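Local atomic coordinates of type II secretion ATPase XpsE (Xanthomonas campestris, PDB entry 2D28), a protein that belongs to the GspE family of secretion ATPases, cytoplasmic components of the type II secretion machinery, and is represented here by its N-terminal domain. Residues A[138-141]-A[142-146]; A[38-41]-A[42-45]. The protein carries 1 engineered substitution. All blocks are in the same frame, centred on the assembly; numbering follows the deposited sequence.

Contact 1. Residues A[138-141]-A[142-146]; sequences SEID and DLIER
Ile144 turns its CD1 methyl back along the helix onto the CG2 branch of Ile140, one turn earlier, at 3.8 Å from CG2 to CD1. CG1 of Ile144 stands beside its own backbone N (chi1 -69°), which brings this branch over the carbonyl of Ile140, with Ile144 CG1 3.3 Å from Ile140 O. That same oxygen accepts the amide of Ile144, N to O 2.9 Å, so one carbonyl is both hydrogen-bonded and shielded by an aliphatic branch. Equivalent i to i+4 bonds run from Asp142 N to Ser138 O, Leu143 N to Glu139 O and Glu145 N to Asp141 O, the regular ladder of an alpha-helix. Helix 137-147, the last of the chain, lies in its MshEN-family part and packs beside the small mixed sheet: Ile140 and Leu143 meet Trp109 of strand 105-110, while Ile144 reaches Cys97 and helix 88-94. Around the polar side, the carboxylate of Asp142 folds back near the carbonyl of Ser138, OD1 and OD2 each 3.3 Å from Ser138 O, acceptors facing an acceptor without a bond. Asp141 OD1 is hydrogen-bonded to His95 ND1 and Glu145 OE1 forms a salt bridge with Lys92 NZ, two ties close to the end of helix 88-94. Within 142-146, Leu143 CD1 lies over one face of the Arg146 guanidinium, offset toward its rim, and Arg146 NH2 is hydrogen-bonded to Gly73 O.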
ATOM      1  N   SER A 138       0.694   7.929   4.408  1.00 15.18           N
ATOM      2  CA  SER A 138       0.370   8.703   5.599  1.00 15.30           C
ATOM      3  C   SER A 138      -1.098   8.942   5.669  1.00 14.09           C
ATOM      4  O   SER A 138      -1.660   9.188   6.771  1.00 14.08           O
ATOM      5  CB  SER A 138       1.105  10.060   5.540  1.00 18.58           C
ATOM      6  OG  SER A 138       2.490   9.745   5.685  1.00 23.09           O
ATOM      7  N   GLU A 139      -1.766   8.984   4.508  1.00 14.34           N
ATOM      8  CA  GLU A 139      -3.216   9.134   4.499  1.00 13.06           C
ATOM      9  C   GLU A 139      -3.920   7.917   5.099  1.00 12.67           C
ATOM     10  O   GLU A 139      -4.928   8.047   5.796  1.00 12.39           O
ATOM     11  CB  GLU A 139      -3.738   9.404   3.083  1.00 14.06           C
ATOM     12  CG  GLU A 139      -3.248  10.750   2.572  1.00 15.39           C
ATOM     13  CD  GLU A 139      -3.722  11.082   1.158  1.00 18.11           C
ATOM     14  OE1 GLU A 139      -4.656  10.465   0.671  1.00 16.69           O
ATOM     15  OE2 GLU A 139      -3.120  11.999   0.600  1.00 17.27           O
ATOM     16  N   ILE A 140      -3.434   6.736   4.750  1.00 12.91           N
ATOM     17  CA  ILE A 140      -3.895   5.479   5.354  1.00 12.20           C
ATOM     18  C   ILE A 140      -3.619   5.495   6.865  1.00 13.87           C
ATOM     19  O   ILE A 140      -4.508   5.158   7.666  1.00 13.07           O
ATOM     20  CB  ILE A 140      -3.204   4.270   4.681  1.00 13.46           C
ATOM     21  CG1 ILE A 140      -3.637   4.180   3.233  1.00 10.19           C
ATOM     22  CG2 ILE A 140      -3.523   2.977   5.433  1.00 14.40           C
ATOM     23  CD1 ILE A 140      -2.971   3.120   2.437  1.00  9.45           C
ATOM     24  N   ASP A 141      -2.399   5.860   7.256  1.00 14.50           N
ATOM     25  CA  ASP A 141      -2.074   5.905   8.701  1.00 16.51           C
ATOM     26  C   ASP A 141      -3.006   6.823   9.484  1.00 17.64           C
ATOM     27  O   ASP A 141      -3.492   6.452  10.532  1.00 17.28           O
ATOM     28  CB  ASP A 141      -0.664   6.382   8.887  1.00 16.57           C
ATOM     29  CG  ASP A 141       0.320   5.381   8.393  1.00 14.89           C
ATOM     30  OD1 ASP A 141      -0.011   4.182   8.154  1.00 17.44           O
ATOM     31  OD2 ASP A 141       1.458   5.736   8.187  1.00 16.96           O
ATOM     32  N   ASP A 142      -3.302   7.976   8.887  1.00 19.43           N
ATOM     33  CA  ASP A 142      -4.163   8.985   9.484  1.00 20.91           C
ATOM     34  C   ASP A 142      -5.564   8.441   9.662  1.00 19.22           C
ATOM     35  O   ASP A 142      -6.165   8.547  10.730  1.00 19.86           O
ATOM     36  CB  ASP A 142      -4.208  10.226   8.582  1.00 21.81           C
ATOM     37  CG  ASP A 142      -2.987  11.114   8.712  1.00 24.55           C
ATOM     38  OD1 ASP A 142      -2.073  10.885   9.518  1.00 27.03           O
ATOM     39  OD2 ASP A 142      -2.844  12.068   7.973  1.00 27.63           O
ATOM     40  N   LEU A 143      -6.097   7.775   8.639  1.00 18.74           N
ATOM     41  CA  LEU A 143      -7.428   7.193   8.716  1.00 17.22           C
ATOM     42  C   LEU A 143      -7.465   6.092   9.777  1.00 18.86           C
ATOM     43  O   LEU A 143      -8.463   5.981  10.557  1.00 16.77           O
ATOM     44  CB  LEU A 143      -7.884   6.569   7.387  1.00 18.35           C
ATOM     45  CG  LEU A 143      -9.295   5.993   7.433  1.00 21.54           C
ATOM     46  CD1 LEU A 143     -10.257   7.122   7.295  1.00 24.64           C
ATOM     47  CD2 LEU A 143      -9.492   4.988   6.358  1.00 23.34           C
ATOM     48  N   ILE A 144      -6.431   5.239   9.815  1.00 18.33           N
ATOM     49  CA  ILE A 144      -6.423   4.150  10.805  1.00 17.89           C
ATOM     50  C   ILE A 144      -6.600   4.787  12.201  1.00 22.10           C
ATOM     51  O   ILE A 144      -7.452   4.314  12.943  1.00 24.46           O
ATOM     52  CB  ILE A 144      -5.161   3.321  10.778  1.00 16.72           C
ATOM     53  CG1 ILE A 144      -5.084   2.477   9.475  1.00 14.95           C
ATOM     54  CG2 ILE A 144      -5.086   2.385  12.056  1.00 17.73           C
ATOM     55  CD1 ILE A 144      -3.677   2.021   9.112  1.00 16.79           C
ATOM     56  N   GLU A 145      -5.844   5.827  12.513  1.00 24.57           N
ATOM     57  CA  GLU A 145      -5.876   6.451  13.837  1.00 28.35           C
ATOM     58  C   GLU A 145      -7.193   7.176  14.131  1.00 29.86           C
ATOM     59  O   GLU A 145      -7.710   7.123  15.274  1.00 31.41           O
ATOM     60  CB  GLU A 145      -4.748   7.465  14.007  1.00 29.31           C
ATOM     61  CG  GLU A 145      -4.568   7.999  15.443  1.00 33.61           C
ATOM     62  CD  GLU A 145      -4.536   6.858  16.451  1.00 40.77           C
ATOM     63  OE1 GLU A 145      -3.610   6.023  16.366  1.00 44.19           O
ATOM     64  OE2 GLU A 145      -5.472   6.748  17.292  1.00 47.47           O
ATOM     65  N   ARG A 146      -7.690   7.899  13.137  1.00 28.88           N
ATOM     66  CA  ARG A 146      -8.937   8.611  13.228  1.00 29.61           C
ATOM     67  C   ARG A 146     -10.085   7.664  13.457  1.00 29.49           C
ATOM     68  O   ARG A 146     -10.940   7.870  14.330  1.00 29.40           O
ATOM     69  CB  ARG A 146      -9.128   9.410  11.938  1.00 29.85           C
ATOM     70  CG  ARG A 146     -10.461  10.029  11.777  1.00 32.98           C
ATOM     71  CD  ARG A 146     -10.391  11.157  10.788  1.00 37.73           C
ATOM     72  NE  ARG A 146     -11.003  10.790   9.537  1.00 38.92           N
ATOM     73  CZ  ARG A 146     -10.411  10.654   8.354  1.00 38.62           C
ATOM     74  NH1 ARG A 146      -9.081  10.817   8.179  1.00 38.66           N
ATOM     75  NH2 ARG A 146     -11.200  10.360   7.310  1.00 36.21           N
TER

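Contact 2. Residues A[38-41]-A[42-45]; sequences GLLA and LLGR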
ATOM      1  N   GLY A  38      12.434  -3.570   2.627  1.00 40.02           N
ATOM      2  CA  GLY A  38      12.360  -3.719   1.183  1.00 36.98           C
ATOM      3  C   GLY A  38      13.013  -2.538   0.470  1.00 32.91           C
ATOM      4  O   GLY A  38      13.275  -1.506   1.069  1.00 31.11           O
ATOM      5  N   LEU A  39      13.247  -2.685  -0.821  1.00 29.65           N
ATOM      6  CA  LEU A  39      13.906  -1.624  -1.584  1.00 28.06           C
ATOM      7  C   LEU A  39      13.016  -0.387  -1.604  1.00 25.12           C
ATOM      8  O   LEU A  39      13.486   0.729  -1.305  1.00 22.76           O
ATOM      9  CB  LEU A  39      14.289  -2.086  -3.011  1.00 28.98           C
ATOM     10  CG  LEU A  39      14.896  -1.030  -3.938  1.00 28.37           C
ATOM     11  CD1 LEU A  39      16.071  -0.293  -3.233  1.00 28.81           C
ATOM     12  CD2 LEU A  39      15.354  -1.702  -5.193  1.00 31.08           C
ATOM     13  N   LEU A  40      11.732  -0.550  -1.929  1.00 20.77           N
ATOM     14  CA  LEU A  40      10.886   0.625  -2.067  1.00 19.88           C
ATOM     15  C   LEU A  40      10.655   1.335  -0.703  1.00 21.55           C
ATOM     16  O   LEU A  40      10.622   2.545  -0.601  1.00 19.61           O
ATOM     17  CB  LEU A  40       9.530   0.248  -2.660  1.00 20.85           C
ATOM     18  CG  LEU A  40       9.596  -0.085  -4.160  1.00 19.21           C
ATOM     19  CD1 LEU A  40       8.312  -0.771  -4.588  1.00 23.03           C
ATOM     20  CD2 LEU A  40       9.804   1.209  -4.971  1.00 17.96           C
ATOM     21  N   ALA A  41      10.471   0.527   0.321  1.00 23.13           N
ATOM     22  CA  ALA A  41      10.559   0.963   1.759  1.00 25.17           C
ATOM     23  C   ALA A  41      11.795   1.776   2.063  1.00 25.32           C
ATOM     24  O   ALA A  41      11.675   2.832   2.634  1.00 28.83           O
ATOM     25  CB  ALA A  41      10.519  -0.310   2.685  1.00 25.00           C
ATOM     26  N   LEU A  42      12.966   1.331   1.633  1.00 26.85           N
ATOM     27  CA  LEU A  42      14.207   2.010   1.967  1.00 27.11           C
ATOM     28  C   LEU A  42      14.272   3.360   1.249  1.00 27.54           C
ATOM     29  O   LEU A  42      14.617   4.370   1.871  1.00 27.61           O
ATOM     30  CB  LEU A  42      15.398   1.174   1.596  1.00 28.31           C
ATOM     31  CG  LEU A  42      16.773   1.740   1.920  1.00 29.25           C
ATOM     32  CD1 LEU A  42      16.905   1.905   3.436  1.00 34.47           C
ATOM     33  CD2 LEU A  42      17.834   0.833   1.363  1.00 33.88           C
ATOM     34  N   LEU A  43      13.896   3.369  -0.040  1.00 24.70           N
ATOM     35  CA  LEU A  43      13.768   4.602  -0.816  1.00 24.03           C
ATOM     36  C   LEU A  43      12.839   5.606  -0.195  1.00 24.13           C
ATOM     37  O   LEU A  43      13.120   6.808  -0.188  1.00 24.17           O
ATOM     38  CB  LEU A  43      13.325   4.298  -2.290  1.00 23.32           C
ATOM     39  CG  LEU A  43      14.311   3.476  -3.119  1.00 22.23           C
ATOM     40  CD1 LEU A  43      13.686   2.962  -4.409  1.00 21.26           C
ATOM     41  CD2 LEU A  43      15.584   4.332  -3.440  1.00 23.18           C
ATOM     42  N   GLY A  44      11.709   5.153   0.321  1.00 24.93           N
ATOM     43  CA  GLY A  44      10.812   6.032   1.016  1.00 26.52           C
ATOM     44  C   GLY A  44      11.463   6.574   2.291  1.00 29.55           C
ATOM     45  O   GLY A  44      11.319   7.770   2.614  1.00 29.90           O
ATOM     46  N   ARG A  45      12.194   5.708   3.001  1.00 32.22           N
ATOM     47  CA  ARG A  45      12.760   6.073   4.309  1.00 34.28           C
ATOM     48  C   ARG A  45      13.967   6.991   4.142  1.00 33.59           C
ATOM     49  O   ARG A  45      14.216   7.798   5.016  1.00 33.84           O
ATOM     50  CB  ARG A  45      13.195   4.835   5.100  1.00 35.36           C
ATOM     51  CG  ARG A  45      13.626   5.097   6.586  1.00 40.87           C
ATOM     52  CD  ARG A  45      14.806   4.175   7.083  1.00 46.44           C
ATOM     53  NE  ARG A  45      15.120   4.252   8.531  1.00 50.12           N
ATOM     54  CZ  ARG A  45      14.345   3.813   9.526  1.00 53.45           C
ATOM     55  NH1 ARG A  45      13.159   3.242   9.289  1.00 55.61           N
ATOM     56  NH2 ARG A  45      14.757   3.953  10.791  1.00 55.55           N
TER
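Residues 38-41 and 42-45 form about two continuous turns of helix, entered through Gly38 at the N-cap, and four i to i+4 backbone bonds join them. Leu43 N to Leu39 O is the straightest of these, 3.0 Å with an N-H...O angle of 174°; the bonds from Leu42 N to Gly38 O and from Arg45 N to Ala41 O are more bent. On the side-chain level, Leu39 and Leu43 meet one turn apart. Leu39 carries CG anti to its own N (chi1 176°), and this torsion together with chi2 (51°) brings CD1 to within 4.2 Å of Leu43 CG. With CG beside its own N, Leu43 lays that carbon over the bonded carbonyl, CG 3.4 Å from Leu39 O. This short helix, 39-45, belongs to the helical N-terminal part of the chain, where Leu40 faces helix 6-16 through Val11 and Leu14 and also touches Tyr114. Leu43 is shared between two neighbours: its CD1 approaches Leu40 CD2, more loosely, at 4.3 Å, and its side chain rests on Ala28. Leu42 points to another side of the helix, against Met37, with its CB 3.5 Å from Gly38 O.

The contacts are in series along the chain, residues 38-45 first and 138-146 about a hundred residues later. Their centres lie 20 Å apart and their nearest atoms about 10 Å, so they do not touch. Contact 2 belongs to the helical N-terminal part, packed against helix 6-16, contact 1 to the alpha/beta part built on strands 96-102, 105-110 and 130-134. Each part also reaches toward the other: Ser138 of contact 1 is hydrogen-bonded to Glu51 at the start of helix 51-62, and Leu40 of contact 2 touches Tyr114, just before helix 116-126. A pair of branched aliphatic side chains four residues apart meets in each: two buried isoleucines in contact 1, a partly exposed and a buried leucine in contact 2.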